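PDB 5CE8: branched-chain amino acid aminotransferase from Thermoproteus uzoniensis, which probably transfers the amino group of leucine, isoleucine or valine to 2-oxoglutarate, using pyridoxal 5'-phosphate as cofactor. Local coordinates for residues K14-D18 with G19-D23; I166-N169 with S170-A174. All blocks are in the same frame, centred on the assembly; numbering follows the deposited sequence.

Interaction 1 (K14-D18 with G19-D23)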
ATOM      1  N   LYS A  14       9.947 -36.086 -30.932  1.00 26.07           N
ATOM      2  CA  LYS A  14       9.522 -35.060 -31.904  1.00 25.36           C
ATOM      3  C   LYS A  14       8.781 -33.969 -31.129  1.00 22.92           C
ATOM      4  O   LYS A  14       8.081 -34.296 -30.197  1.00 25.58           O
ATOM      5  CB  LYS A  14       8.540 -35.661 -32.920  1.00 28.06           C
ATOM      6  CG  LYS A  14       9.085 -36.557 -34.077  1.00 26.95           C
ATOM      7  CD  LYS A  14      10.240 -35.997 -34.845  1.00 27.76           C
ATOM      8  CE  LYS A  14      10.538 -37.075 -35.931  1.00 31.48           C
ATOM      9  NZ  LYS A  14      11.719 -36.734 -36.763  1.00 30.49           N
ATOM     10  N   VAL A  15       8.984 -32.711 -31.512  1.00 24.47           N
ATOM     11  CA  VAL A  15       8.387 -31.526 -30.926  1.00 22.27           C
ATOM     12  C   VAL A  15       7.838 -30.686 -32.076  1.00 25.28           C
ATOM     13  O   VAL A  15       8.406 -30.600 -33.166  1.00 24.06           O
ATOM     14  CB  VAL A  15       9.480 -30.697 -30.152  1.00 22.02           C
ATOM     15  CG1 VAL A  15       8.987 -29.281 -29.836  1.00 20.60           C
ATOM     16  CG2 VAL A  15       9.941 -31.434 -28.834  1.00 20.44           C
ATOM     17  N   TRP A  16       6.697 -30.093 -31.850  1.00 23.57           N
ATOM     18  CA  TRP A  16       6.106 -29.250 -32.866  1.00 23.18           C
ATOM     19  C   TRP A  16       6.635 -27.841 -32.714  1.00 26.98           C
ATOM     20  O   TRP A  16       6.610 -27.199 -31.641  1.00 23.57           O
ATOM     21  CB  TRP A  16       4.588 -29.397 -32.776  1.00 22.69           C
ATOM     22  CG  TRP A  16       3.666 -28.833 -33.774  1.00 21.33           C
ATOM     23  CD1 TRP A  16       2.957 -29.550 -34.663  1.00 20.19           C
ATOM     24  CD2 TRP A  16       3.138 -27.489 -33.852  1.00 23.43           C
ATOM     25  NE1 TRP A  16       2.107 -28.730 -35.333  1.00 22.37           N
ATOM     26  CE2 TRP A  16       2.176 -27.474 -34.854  1.00 19.40           C
ATOM     27  CE3 TRP A  16       3.401 -26.319 -33.205  1.00 22.98           C
ATOM     28  CZ2 TRP A  16       1.459 -26.337 -35.204  1.00 24.70           C
ATOM     29  CZ3 TRP A  16       2.650 -25.185 -33.553  1.00 28.94           C
ATOM     30  CH2 TRP A  16       1.738 -25.195 -34.552  1.00 24.29           C
ATOM     31  N   LEU A  17       7.054 -27.321 -33.849  1.00 25.74           N
ATOM     32  CA  LEU A  17       7.561 -26.032 -33.942  1.00 24.40           C
ATOM     33  C   LEU A  17       6.988 -25.396 -35.187  1.00 25.38           C
ATOM     34  O   LEU A  17       7.279 -25.818 -36.310  1.00 24.53           O
ATOM     35  CB  LEU A  17       9.048 -26.187 -33.992  1.00 25.40           C
ATOM     36  CG  LEU A  17       9.851 -24.908 -33.969  1.00 31.25           C
ATOM     37  CD1 LEU A  17       9.223 -23.932 -33.038  1.00 30.00           C
ATOM     38  CD2 LEU A  17      11.290 -25.136 -33.534  1.00 32.14           C
ATOM     39  N   ASP A  18       6.133 -24.413 -35.007  1.00 26.00           N
ATOM     40  CA  ASP A  18       5.544 -23.734 -36.122  1.00 27.66           C
ATOM     41  C   ASP A  18       5.022 -24.579 -37.280  1.00 28.08           C
ATOM     42  O   ASP A  18       5.319 -24.373 -38.493  1.00 26.60           O
ATOM     43  CB  ASP A  18       6.506 -22.667 -36.594  1.00 31.25           C
ATOM     44  CG  ASP A  18       6.410 -21.406 -35.732  1.00 32.11           C
ATOM     45  OD1 ASP A  18       5.512 -21.317 -34.896  1.00 29.54           O
ATOM     46  OD2 ASP A  18       7.248 -20.528 -35.893  1.00 30.94           O
ATOM     47  N   GLY A  19       4.194 -25.521 -36.898  1.00 26.28           N
ATOM     48  CA  GLY A  19       3.566 -26.375 -37.862  1.00 30.17           C
ATOM     49  C   GLY A  19       4.429 -27.473 -38.434  1.00 27.43           C
ATOM     50  O   GLY A  19       4.000 -28.028 -39.397  1.00 29.77           O
ATOM     51  N   ARG A  20       5.613 -27.779 -37.841  1.00 32.20           N
ATOM     52  CA  ARG A  20       6.519 -28.893 -38.260  1.00 28.00           C
ATOM     53  C   ARG A  20       6.934 -29.691 -37.069  1.00 33.75           C
ATOM     54  O   ARG A  20       7.173 -29.133 -35.966  1.00 30.93           O
ATOM     55  CB  ARG A  20       7.822 -28.378 -38.920  1.00 34.72           C
ATOM     56  CG  ARG A  20       8.692 -29.413 -39.650  1.00 40.68           C
ATOM     57  CD  ARG A  20      10.088 -28.862 -39.989  1.00 44.84           C
ATOM     58  NE  ARG A  20      11.031 -29.853 -40.554  1.00 42.56           N
ATOM     59  CZ  ARG A  20      12.336 -29.627 -40.729  1.00 41.45           C
ATOM     60  NH1 ARG A  20      12.855 -28.467 -40.345  1.00 41.67           N
ATOM     61  NH2 ARG A  20      13.123 -30.566 -41.273  1.00 36.90           N
ATOM     62  N   LEU A  21       7.024 -31.006 -37.277  1.00 29.08           N
ATOM     63  CA  LEU A  21       7.497 -31.903 -36.232  1.00 29.40           C
ATOM     64  C   LEU A  21       8.999 -31.990 -36.414  1.00 30.43           C
ATOM     65  O   LEU A  21       9.487 -32.365 -37.443  1.00 25.20           O
ATOM     66  CB  LEU A  21       6.848 -33.255 -36.301  1.00 31.51           C
ATOM     67  CG  LEU A  21       5.759 -33.753 -35.316  1.00 36.66           C
ATOM     68  CD1 LEU A  21       5.227 -32.754 -34.275  1.00 36.35           C
ATOM     69  CD2 LEU A  21       4.638 -34.488 -36.064  1.00 34.38           C
ATOM     70  N   VAL A  22       9.740 -31.547 -35.421  1.00 27.20           N
ATOM     71  CA  VAL A  22      11.188 -31.460 -35.561  1.00 30.73           C
ATOM     72  C   VAL A  22      11.721 -32.296 -34.415  1.00 28.44           C
ATOM     73  O   VAL A  22      11.019 -32.532 -33.468  1.00 34.39           O
ATOM     74  CB  VAL A  22      11.731 -30.010 -35.495  1.00 28.72           C
ATOM     75  CG1 VAL A  22      11.336 -29.200 -36.724  1.00 28.97           C
ATOM     76  CG2 VAL A  22      11.361 -29.329 -34.147  1.00 31.08           C
ATOM     77  N   ASP A  23      12.927 -32.768 -34.503  1.00 29.83           N
ATOM     78  CA  ASP A  23      13.582 -33.410 -33.367  1.00 30.91           C
ATOM     79  C   ASP A  23      13.828 -32.413 -32.224  1.00 28.14           C
ATOM     80  O   ASP A  23      14.035 -31.247 -32.477  1.00 27.94           O
ATOM     81  CB  ASP A  23      14.939 -33.930 -33.834  1.00 32.93           C
ATOM     82  CG  ASP A  23      14.842 -35.234 -34.637  1.00 39.51           C
ATOM     83  OD1 ASP A  23      13.782 -35.969 -34.610  1.00 36.44           O
ATOM     84  OD2 ASP A  23      15.906 -35.544 -35.265  1.00 42.24           O
TER
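Val15 and Val22, and two residues nearer the turn Leu17 and Arg20, face each other as antiparallel hydrogen-bonded pairs in strands 14-17 and 20-23, with Trp16 and Leu21 as the non-hydrogen-bonded pair between; the short strand axes run at 134° to one another. Both bonds of the valine pair are 2.8 Å long, from Val15 N to Val22 O and from Val22 N to Val15 O. Leu17 N reaches Arg20 O at 2.8 Å, but the return bond from Arg20 N to Leu17 O is less straight and comes from above the carbonyl plane. A type I' turn joins the strands, with positive phi at both Asp18 and Gly19, making a tight two-residue beta hairpin at one end of a seven-stranded antiparallel sheet. Strand 14-17 continues the sheet into strand 125-132. Trp16 carries the side packed against helix 82-95: with CG anti to its backbone N (chi1 -171°), the indole lies beside the carbonyl carbon and extends toward the turn, where Gly19 N sits over one face near the rim, 3.3 Å from Trp16 CZ2. Leu21 crosses it at about a right angle, CD1 standing at the indole edge and 3.7 Å from Trp16 CB. On the other side of the hairpin, Val22 CG2 leans on Leu17 CB at 3.9 Å. At the far end from the turn, the Lys14 chain bends at chi2 (-49°) and brings NZ to 3.1 Å from Asp23 OD1, a salt bridge in which NZ stands above the carboxylate plane. The Asp18 carboxylate is held by the next strand, OD2 by Ser125 OG and OD1 by Val126 N.

Interaction 2 (I166-N169 with S170-A174). With PLP (pyridoxal-5'-phosphate), chain D.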
ATOM      1  N   ILE A 166       6.670 -13.393 -15.749  1.00 19.10           N
ATOM      2  CA  ILE A 166       6.059 -13.464 -14.343  1.00 17.67           C
ATOM      3  C   ILE A 166       6.677 -14.534 -13.467  1.00 17.98           C
ATOM      4  O   ILE A 166       6.742 -14.338 -12.256  1.00 19.10           O
ATOM      5  CB  ILE A 166       4.553 -13.772 -14.360  1.00 18.02           C
ATOM      6  CG1 ILE A 166       3.818 -12.716 -15.136  1.00 16.99           C
ATOM      7  CG2 ILE A 166       3.907 -13.910 -12.987  1.00 16.36           C
ATOM      8  CD1 ILE A 166       2.447 -13.122 -15.434  1.00 18.45           C
ATOM      9  N   TYR A 167       7.093 -15.670 -14.029  1.00 19.84           N
ATOM     10  CA  TYR A 167       7.524 -16.866 -13.204  1.00 19.23           C
ATOM     11  C   TYR A 167       8.925 -16.765 -12.453  1.00 19.51           C
ATOM     12  O   TYR A 167       9.300 -17.668 -11.667  1.00 18.86           O
ATOM     13  CB  TYR A 167       7.264 -18.187 -13.994  1.00 19.51           C
ATOM     14  CG  TYR A 167       5.803 -18.374 -14.090  1.00 19.54           C
ATOM     15  CD1 TYR A 167       5.111 -17.609 -14.949  1.00 20.16           C
ATOM     16  CD2 TYR A 167       5.099 -19.201 -13.223  1.00 21.94           C
ATOM     17  CE1 TYR A 167       3.773 -17.545 -14.924  1.00 21.34           C
ATOM     18  CE2 TYR A 167       3.681 -19.234 -13.283  1.00 23.87           C
ATOM     19  CZ  TYR A 167       3.050 -18.358 -14.158  1.00 22.34           C
ATOM     20  OH  TYR A 167       1.693 -18.257 -14.368  1.00 25.01           O
ATOM     21  N   LEU A 168       9.673 -15.684 -12.674  1.00 18.47           N
ATOM     22  CA  LEU A 168      10.799 -15.359 -11.865  1.00 16.02           C
ATOM     23  C   LEU A 168      10.406 -15.180 -10.363  1.00 15.99           C
ATOM     24  O   LEU A 168      11.040 -15.741  -9.408  1.00 15.71           O
ATOM     25  CB  LEU A 168      11.548 -14.130 -12.453  1.00 16.40           C
ATOM     26  CG  LEU A 168      12.673 -13.543 -11.513  1.00 14.94           C
ATOM     27  CD1 LEU A 168      13.783 -14.570 -11.478  1.00 15.86           C
ATOM     28  CD2 LEU A 168      13.400 -12.282 -11.904  1.00 17.57           C
ATOM     29  N   ASN A 169       9.280 -14.533 -10.190  1.00 16.81           N
ATOM     30  CA  ASN A 169       8.590 -14.441  -8.854  1.00 20.35           C
ATOM     31  C   ASN A 169       8.211 -15.819  -8.254  1.00 23.17           C
ATOM     32  O   ASN A 169       8.522 -16.124  -7.017  1.00 19.78           O
ATOM     33  CB  ASN A 169       7.381 -13.498  -9.068  1.00 19.13           C
ATOM     34  CG  ASN A 169       6.459 -13.380  -7.842  1.00 19.41           C
ATOM     35  OD1 ASN A 169       5.289 -13.814  -7.855  1.00 17.71           O
ATOM     36  ND2 ASN A 169       6.921 -12.664  -6.896  1.00 17.33           N
ATOM     37  N   SER A 170       7.599 -16.683  -9.120  1.00 21.86           N
ATOM     38  CA  SER A 170       7.282 -18.050  -8.749  1.00 21.46           C
ATOM     39  C   SER A 170       8.552 -18.861  -8.433  1.00 24.17           C
ATOM     40  O   SER A 170       8.525 -19.628  -7.476  1.00 22.59           O
ATOM     41  CB  SER A 170       6.416 -18.798  -9.786  1.00 22.26           C
ATOM     42  OG  SER A 170       5.108 -18.249  -9.805  1.00 22.07           O
ATOM     43  N   ILE A 171       9.653 -18.688  -9.197  1.00 22.74           N
ATOM     44  CA  ILE A 171      10.887 -19.360  -8.877  1.00 22.41           C
ATOM     45  C   ILE A 171      11.455 -18.867  -7.542  1.00 21.18           C
ATOM     46  O   ILE A 171      11.858 -19.646  -6.681  1.00 20.96           O
ATOM     47  CB  ILE A 171      11.936 -19.188  -9.963  1.00 20.07           C
ATOM     48  CG1 ILE A 171      11.560 -20.002 -11.184  1.00 22.19           C
ATOM     49  CG2 ILE A 171      13.287 -19.628  -9.466  1.00 20.14           C
ATOM     50  CD1 ILE A 171      12.360 -19.719 -12.372  1.00 19.93           C
ATOM     51  N   MET A 172      11.503 -17.562  -7.362  1.00 25.61           N
ATOM     52  CA  MET A 172      11.894 -17.009  -6.043  1.00 24.60           C
ATOM     53  C   MET A 172      11.138 -17.739  -4.939  1.00 23.92           C
ATOM     54  O   MET A 172      11.743 -18.281  -4.004  1.00 24.73           O
ATOM     55  CB  MET A 172      11.605 -15.498  -5.899  1.00 24.81           C
ATOM     56  CG  MET A 172      12.353 -14.540  -6.748  1.00 25.25           C
ATOM     57  SD  MET A 172      14.135 -14.556  -6.695  1.00 23.74           S
ATOM     58  CE  MET A 172      14.473 -15.870  -7.880  1.00 21.78           C
ATOM     59  N   ALA A 173       9.820 -17.835  -5.080  1.00 24.64           N
ATOM     60  CA  ALA A 173       9.002 -18.453  -3.989  1.00 21.92           C
ATOM     61  C   ALA A 173       9.339 -19.971  -3.860  1.00 21.78           C
ATOM     62  O   ALA A 173       9.637 -20.506  -2.778  1.00 17.92           O
ATOM     63  CB  ALA A 173       7.499 -18.118  -4.148  1.00 20.77           C
ATOM     64  N   ALA A 174       9.408 -20.655  -4.994  1.00 23.18           N
ATOM     65  CA  ALA A 174       9.590 -22.093  -5.015  1.00 20.16           C
ATOM     66  C   ALA A 174      10.920 -22.470  -4.384  1.00 21.39           C
ATOM     67  O   ALA A 174      10.987 -23.384  -3.502  1.00 21.42           O
ATOM     68  CB  ALA A 174       9.529 -22.575  -6.440  1.00 21.09           C
TER
HETATM   69  N1  PLP D 301      -1.164 -20.905 -10.552  1.00 18.64           N
HETATM   70  C2  PLP D 301      -0.269 -20.337 -11.355  1.00 23.58           C
HETATM   71  C2A PLP D 301       0.548 -19.168 -10.892  1.00 24.34           C
HETATM   72  C3  PLP D 301       0.015 -20.894 -12.670  1.00 24.45           C
HETATM   73  O3  PLP D 301       1.024 -20.343 -13.457  1.00 23.41           O
HETATM   74  C4  PLP D 301      -0.767 -22.080 -13.112  1.00 23.64           C
HETATM   75  C4A PLP D 301      -0.578 -22.735 -14.465  1.00 23.39           C
HETATM   76  C5  PLP D 301      -1.764 -22.596 -12.131  1.00 24.16           C
HETATM   77  C6  PLP D 301      -1.883 -21.938 -10.874  1.00 20.07           C
HETATM   78  C5A PLP D 301      -2.612 -23.819 -12.334  1.00 22.10           C
HETATM   79  O4P PLP D 301      -3.363 -23.750 -13.492  1.00 22.37           O
HETATM   80  P   PLP D 301      -3.876 -25.089 -14.146  1.00 23.52           P
HETATM   81  O1P PLP D 301      -2.659 -26.018 -14.481  1.00 24.84           O
HETATM   82  O2P PLP D 301      -4.920 -25.619 -13.259  1.00 20.22           O
HETATM   83  O3P PLP D 301      -4.452 -24.760 -15.495  1.00 19.84           O
HETATM   84  O   HOH W   1       3.931 -15.770  -9.449  1.00 23.45           O
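Tyr167 and Ser170 meet on the cofactor side of the first turn of helix 167-179, with CD2 of the phenol ring 3.5 Å from Ser170 OG. In both residues the first torsion sets the group beside its own backbone N (chi1 -69° in each). The tyrosine ring thereby extends to pyridoxal phosphate, where its OH makes a very short hydrogen bond to O3 of the cofactor; the exact place of O3 is less certain. Phe43 meets the tyrosine ring edge-to-face. Asn169 differs, its CG anti to N, and one water, giving a hydrogen bond to Asn169 OD1 at 2.9 Å and another to Ser170 OG at 2.8 Å, ties the two neighbours together. The helix is the crossover of a beta-alpha-beta unit between strands 142-146 and 184-188, and its regular bonds run from Ile171 N to Tyr167 O, Met172 N to Leu168 O and Ala173 N to Asn169 O. The side chains of Leu168 and Met172 run alongside each other in a common direction; two bends in the methionine chain, at chi2 and chi3, put CE 3.9 Å from Leu168 CD1. The buried Asn169 amide is held at both ends: OD1 also accepts from Val152 N, while ND2 donates to Arg150 O and to Met156 O of the second subunit. Ser170 OG is bonded in addition to Ser198 O.

How the interactions relate
Interaction 1 comes first along the chain and is complete well before interaction 2 begins; their centres are about 29 Å apart and their nearest atoms about 19 Å, without touching. They share no secondary structure. The hairpin 14-23 forms one end of the seven-stranded antiparallel sheet and lies away from the cofactor site, whereas residues 166-174 lead into and form part of helix 167-179, which crosses over beside the mixed sheet, next to pyridoxal phosphate and the second subunit. One link between the two regions is strand 41-50, which belongs to the hairpin's sheet and supplies Phe43 to the ring of Tyr167. Interaction 1 thus lies at the edge of one sheet, while interaction 2 contributes Tyr167 to the cofactor pocket.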